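Local coordinates for GH3 beta-N-acetylglucosaminidase (Paenibacillaceae, PDB 6K5J), which hydrolyses terminal beta-linked N-acetylglucosamine residues from glycans as a family 3 glycoside hydrolase, at residues V397-E402 / G430-E435; N457-P462 / P487-A492. All blocks are in the same frame, centred on the assembly; numbering follows the deposited sequence.

Contact 1. Residues V397-E402 / G430-E435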
loop_
_atom_site.group_PDB
_atom_site.type_symbol
_atom_site.label_atom_id
_atom_site.label_comp_id
_atom_site.label_asym_id
_atom_site.label_seq_id
_atom_site.Cartn_x
_atom_site.Cartn_y
_atom_site.Cartn_z
ATOM N N VAL A 397 -7.908 -7.030 13.299
ATOM C CA VAL A 397 -7.816 -5.599 13.552
ATOM C C VAL A 397 -9.198 -5.084 13.931
ATOM O O VAL A 397 -10.190 -5.346 13.238
ATOM C CB VAL A 397 -7.257 -4.870 12.320
ATOM C CG1 VAL A 397 -7.314 -3.351 12.518
ATOM C CG2 VAL A 397 -5.823 -5.315 12.042
ATOM N N ARG A 398 -9.277 -4.367 15.048
ATOM C CA ARG A 398 -10.554 -3.857 15.524
ATOM C C ARG A 398 -10.644 -2.341 15.512
ATOM O O ARG A 398 -11.733 -1.807 15.299
ATOM C CB ARG A 398 -10.830 -4.382 16.933
ATOM C CG ARG A 398 -10.909 -5.887 16.936
ATOM C CD ARG A 398 -11.243 -6.456 18.278
ATOM N NE ARG A 398 -11.597 -7.862 18.140
ATOM C CZ ARG A 398 -11.499 -8.747 19.119
ATOM N NH1 ARG A 398 -11.057 -8.365 20.315
ATOM N NH2 ARG A 398 -11.843 -10.008 18.897
ATOM N N VAL A 399 -9.530 -1.641 15.719
ATOM C CA VAL A 399 -9.444 -0.193 15.535
ATOM C C VAL A 399 -8.511 0.065 14.360
ATOM O O VAL A 399 -7.315 -0.251 14.421
ATOM C CB VAL A 399 -8.964 0.523 16.810
ATOM C CG1 VAL A 399 -7.746 -0.180 17.417
ATOM C CG2 VAL A 399 -8.657 1.992 16.510
ATOM N N GLY A 400 -9.055 0.625 13.286
ATOM C CA GLY A 400 -8.348 0.697 12.030
ATOM C C GLY A 400 -7.775 2.061 11.691
ATOM O O GLY A 400 -8.140 3.083 12.270
ATOM N N SER A 401 -6.843 2.041 10.741
ATOM C CA SER A 401 -6.351 3.222 10.043
ATOM C C SER A 401 -6.250 2.847 8.569
ATOM O O SER A 401 -6.667 1.759 8.159
ATOM C CB SER A 401 -5.014 3.704 10.628
ATOM O OG SER A 401 -3.908 3.053 10.020
ATOM N N GLU A 402 -5.692 3.743 7.756
ATOM C CA GLU A 402 -5.541 3.435 6.339
ATOM C C GLU A 402 -4.307 2.586 6.050
ATOM O O GLU A 402 -4.237 1.966 4.981
ATOM C CB GLU A 402 -5.498 4.727 5.528
ATOM C CG GLU A 402 -6.847 5.403 5.360
ATOM C CD GLU A 402 -6.720 6.807 4.788
ATOM O OE1 GLU A 402 -6.602 7.787 5.563
ATOM O OE2 GLU A 402 -6.716 6.927 3.554
ATOM N N GLY A 430 -8.277 -9.980 19.468
ATOM C CA GLY A 430 -7.854 -8.693 18.961
ATOM C C GLY A 430 -6.348 -8.612 18.824
ATOM O O GLY A 430 -5.594 -9.281 19.536
ATOM N N VAL A 431 -5.908 -7.790 17.868
ATOM C CA VAL A 431 -4.478 -7.533 17.718
ATOM C C VAL A 431 -3.907 -6.982 19.014
ATOM O O VAL A 431 -2.747 -7.242 19.361
ATOM C CB VAL A 431 -4.247 -6.589 16.521
ATOM C CG1 VAL A 431 -2.847 -6.003 16.537
ATOM C CG2 VAL A 431 -4.492 -7.337 15.232
ATOM N N GLN A 432 -4.714 -6.221 19.755
ATOM C CA GLN A 432 -4.475 -5.921 21.163
ATOM C C GLN A 432 -5.500 -6.722 21.960
ATOM O O GLN A 432 -6.617 -6.242 22.213
ATOM C CB GLN A 432 -4.604 -4.422 21.437
ATOM C CG GLN A 432 -3.695 -3.567 20.549
ATOM C CD GLN A 432 -4.112 -2.111 20.530
ATOM O OE1 GLN A 432 -4.039 -1.422 21.550
ATOM N NE2 GLN A 432 -4.560 -1.635 19.373
ATOM N N PRO A 433 -5.186 -7.955 22.349
ATOM C CA PRO A 433 -6.216 -8.830 22.916
ATOM C C PRO A 433 -6.683 -8.343 24.280
ATOM O O PRO A 433 -5.916 -7.785 25.067
ATOM C CB PRO A 433 -5.508 -10.186 23.022
ATOM C CG PRO A 433 -4.062 -9.832 23.175
ATOM C CD PRO A 433 -3.858 -8.597 22.332
ATOM N N THR A 434 -7.969 -8.554 24.545
ATOM C CA THR A 434 -8.527 -8.228 25.847
ATOM C C THR A 434 -8.005 -9.194 26.912
ATOM O O THR A 434 -7.459 -10.263 26.614
ATOM C CB THR A 434 -10.053 -8.281 25.801
ATOM O OG1 THR A 434 -10.471 -9.646 25.722
ATOM C CG2 THR A 434 -10.582 -7.530 24.579
ATOM N N GLU A 435 -8.180 -8.807 28.176
ATOM C CA GLU A 435 -7.733 -9.674 29.259
ATOM C C GLU A 435 -8.480 -10.997 29.238
ATOM O O GLU A 435 -7.901 -12.050 29.527
ATOM C CB GLU A 435 -7.908 -8.977 30.607
ATOM C CG GLU A 435 -6.633 -8.358 31.141
ATOM C CD GLU A 435 -6.803 -7.759 32.525
ATOM O OE1 GLU A 435 -7.216 -8.495 33.449
ATOM O OE2 GLU A 435 -6.523 -6.550 32.683
HETATM O O HOH W 1 -9.031 -6.092 21.330
#
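The guanidinium of R398 lies flat over the start of the G430-E435 loop, one face receiving the amide N of G430 from 3.2 Å above its plane, displaced from the centre of the group, while CG2 of T434 stands loosely at the edge, near that plane. Here two loops meet at the C-terminal ends of adjacent parallel strands, 390-396 and 424-430, in a mixed six-stranded sheet consistent with the alpha/beta sandwich domain that accompanies the TIM barrel in many family 3 glycosidases. Because NH1 of R398 and N of G430, 3.3 Å apart, are both donors, their closeness needs another explanation, and E437 supplies it: one carboxylate oxygen accepts the G430 amide and the other forms a salt bridge with NH1. E396 pairs with NE of the same arginine, so two acids, at NE and at NH1, hold the group; the R398 chain is extended through CD (chi2 -177°) and on to NE, which brings the guanidinium over G430. The valines V397 and V431 run side by side in the same direction, their CG2 methyls 4.0 Å apart, and V431 is further tied to E396 by backbone hydrogen bonding. CG1 of V399 loosely meets amide NE2 of Q432 at 4.0 Å. A water completes the junction, accepting from R398 NH1 at 3.2 Å and donating to the carbonyl O of Q432 at 2.6 Å.

Contact 2. Residues N457-P462 / P487-A492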
loop_
_atom_site.group_PDB
_atom_site.type_symbol
_atom_site.label_atom_id
_atom_site.label_comp_id
_atom_site.label_asym_id
_atom_site.label_seq_id
_atom_site.Cartn_x
_atom_site.Cartn_y
_atom_site.Cartn_z
ATOM N N ASN A 457 1.808 -8.002 13.854
ATOM C CA ASN A 457 2.585 -6.903 14.428
ATOM C C ASN A 457 2.648 -7.001 15.954
ATOM O O ASN A 457 2.469 -6.018 16.674
ATOM C CB ASN A 457 2.029 -5.550 13.975
ATOM C CG ASN A 457 2.418 -5.220 12.543
ATOM O OD1 ASN A 457 3.146 -5.980 11.898
ATOM N ND2 ASN A 457 1.933 -4.097 12.038
ATOM N N ALA A 458 2.936 -8.214 16.441
ATOM C CA ALA A 458 3.197 -8.420 17.866
ATOM C C ALA A 458 4.324 -7.524 18.375
ATOM O O ALA A 458 4.355 -7.174 19.564
ATOM C CB ALA A 458 3.541 -9.891 18.119
ATOM N N ILE A 459 5.264 -7.156 17.500
ATOM C CA ILE A 459 6.334 -6.235 17.871
ATOM C C ILE A 459 5.798 -4.867 18.298
ATOM O O ILE A 459 6.464 -4.150 19.052
ATOM C CB ILE A 459 7.337 -6.101 16.704
ATOM C CG1 ILE A 459 8.515 -5.213 17.116
ATOM C CG2 ILE A 459 6.640 -5.529 15.454
ATOM C CD1 ILE A 459 9.839 -5.650 16.614
ATOM N N PHE A 460 4.603 -4.492 17.844
ATOM C CA PHE A 460 3.963 -3.240 18.224
ATOM C C PHE A 460 2.799 -3.438 19.194
ATOM O O PHE A 460 2.077 -2.479 19.472
ATOM C CB PHE A 460 3.453 -2.505 16.980
ATOM C CG PHE A 460 4.533 -2.114 15.999
ATOM C CD1 PHE A 460 5.810 -1.782 16.428
ATOM C CD2 PHE A 460 4.255 -2.062 14.640
ATOM C CE1 PHE A 460 6.799 -1.410 15.515
ATOM C CE2 PHE A 460 5.228 -1.691 13.720
ATOM C CZ PHE A 460 6.508 -1.359 14.159
ATOM N N SER A 461 2.566 -4.653 19.692
ATOM C CA SER A 461 1.399 -4.922 20.534
ATOM C C SER A 461 1.860 -5.740 21.734
ATOM O O SER A 461 1.897 -6.978 21.683
ATOM C CB SER A 461 0.295 -5.630 19.749
ATOM O OG SER A 461 -0.780 -6.018 20.604
ATOM N N PRO A 462 2.218 -5.068 22.839
ATOM C CA PRO A 462 2.794 -5.781 23.997
ATOM C C PRO A 462 1.920 -6.889 24.571
ATOM O O PRO A 462 2.455 -7.926 24.981
ATOM C CB PRO A 462 3.008 -4.651 25.014
ATOM C CG PRO A 462 3.226 -3.429 24.157
ATOM C CD PRO A 462 2.264 -3.605 23.011
ATOM N N PRO A 487 7.385 -9.342 9.684
ATOM C CA PRO A 487 8.110 -10.522 10.171
ATOM C C PRO A 487 8.985 -10.229 11.371
ATOM O O PRO A 487 9.513 -11.171 11.974
ATOM C CB PRO A 487 8.960 -10.929 8.960
ATOM C CG PRO A 487 9.276 -9.603 8.293
ATOM C CD PRO A 487 7.987 -8.789 8.457
ATOM N N PHE A 488 9.125 -8.959 11.751
ATOM C CA PHE A 488 10.006 -8.556 12.840
ATOM C C PHE A 488 9.433 -8.883 14.215
ATOM O O PHE A 488 10.107 -8.641 15.226
ATOM C CB PHE A 488 10.312 -7.061 12.687
ATOM C CG PHE A 488 10.593 -6.667 11.251
ATOM C CD1 PHE A 488 11.647 -7.250 10.558
ATOM C CD2 PHE A 488 9.780 -5.763 10.584
ATOM C CE1 PHE A 488 11.907 -6.914 9.219
ATOM C CE2 PHE A 488 10.030 -5.420 9.248
ATOM C CZ PHE A 488 11.084 -5.998 8.568
ATOM N N ASP A 489 8.218 -9.443 14.266
ATOM C CA ASP A 489 7.660 -9.942 15.519
ATOM C C ASP A 489 8.635 -10.851 16.254
ATOM O O ASP A 489 8.669 -10.864 17.490
ATOM C CB ASP A 489 6.362 -10.713 15.247
ATOM C CG ASP A 489 5.190 -9.810 14.953
ATOM O OD1 ASP A 489 5.375 -8.581 14.895
ATOM O OD2 ASP A 489 4.072 -10.341 14.769
ATOM N N ILE A 490 9.421 -11.639 15.509
ATOM C CA ILE A 490 10.338 -12.592 16.135
ATOM C C ILE A 490 11.287 -11.887 17.096
ATOM O O ILE A 490 11.758 -12.494 18.064
ATOM C CB ILE A 490 11.121 -13.379 15.062
ATOM C CG1 ILE A 490 11.938 -14.509 15.692
ATOM C CG2 ILE A 490 12.028 -12.462 14.254
ATOM C CD1 ILE A 490 12.660 -15.376 14.678
ATOM N N ASN A 491 11.598 -10.608 16.833
ATOM C CA ASN A 491 12.512 -9.836 17.677
ATOM C C ASN A 491 11.964 -9.626 19.081
ATOM O O ASN A 491 12.744 -9.371 20.008
ATOM C CB ASN A 491 12.800 -8.465 17.050
ATOM C CG ASN A 491 13.637 -8.563 15.797
ATOM O OD1 ASN A 491 14.279 -9.582 15.547
ATOM N ND2 ASN A 491 13.640 -7.499 15.002
ATOM N N ALA A 492 10.647 -9.710 19.250
ATOM C CA ALA A 492 9.991 -9.550 20.535
ATOM C C ALA A 492 9.615 -10.878 21.178
ATOM O O ALA A 492 8.931 -10.874 22.203
ATOM C CB ALA A 492 8.738 -8.680 20.385
HETATM O O HOH W 2 3.249 -9.837 12.139
#
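Two short 3-10 segments, 458-460 and 487-492, come together with CA of I459 and CA of D489 4.6 Å apart, in loops that follow the neighbouring parallel strands 450-455 and 478-483 of what is probably the alpha/beta sandwich domain of family 3 enzymes. The junction illustrates how one carboxylate can bind the opening turn of a 3-10 segment. OD1 of D489 accepts the amide of I459 at 3.0 Å in a nearly straight bond (168°), although the N-H arrives from well above the carboxylate plane. OD2 takes the amide of A458 in a weak, more bent bond, and S455 OG also hydrogen-bonds to this oxygen. N457 N is near OD2 but badly angled for a direct bond; a water links them instead, 2.9 Å from N457 N and 2.8 Å from D489 OD2. Both carboxylate oxygens of this buried aspartate are thus engaged, which would be expected to stabilise its charged form. N457 is fixed from outside, its OD1 accepting the amide of N486. I459 packs beside the acid, the methyl of A492 facing its CA. With CG1 trans to the backbone N of I459 (chi1 -176°), CD1 reaches CB of N491, touches the carbonyl O of F488 and lies 4.2 Å from CB of F488.

Read from the N terminus, the chain first lays down the parallel strands from 21-23 to 296-298, then the mixed sheet whose loops carry both contacts. Contact 1 closes a loop that includes helix 413-419 and strand 424-430; contact 2 then closes a separate one through helix 462-472 and strand 478-483. The loops follow in series, neither enclosing nor crossing the other. Since strands 424-430, 390-396, 450-455 and 478-483 are consecutive across the sheet, the contacts join its loops two by two, their centres about 14 Å apart. The pairs also meet directly: O of V431 lies 2.6 Å from OG of S461, a probable hydrogen bond linking contact 1 to the N-cap residue of helix 462-472.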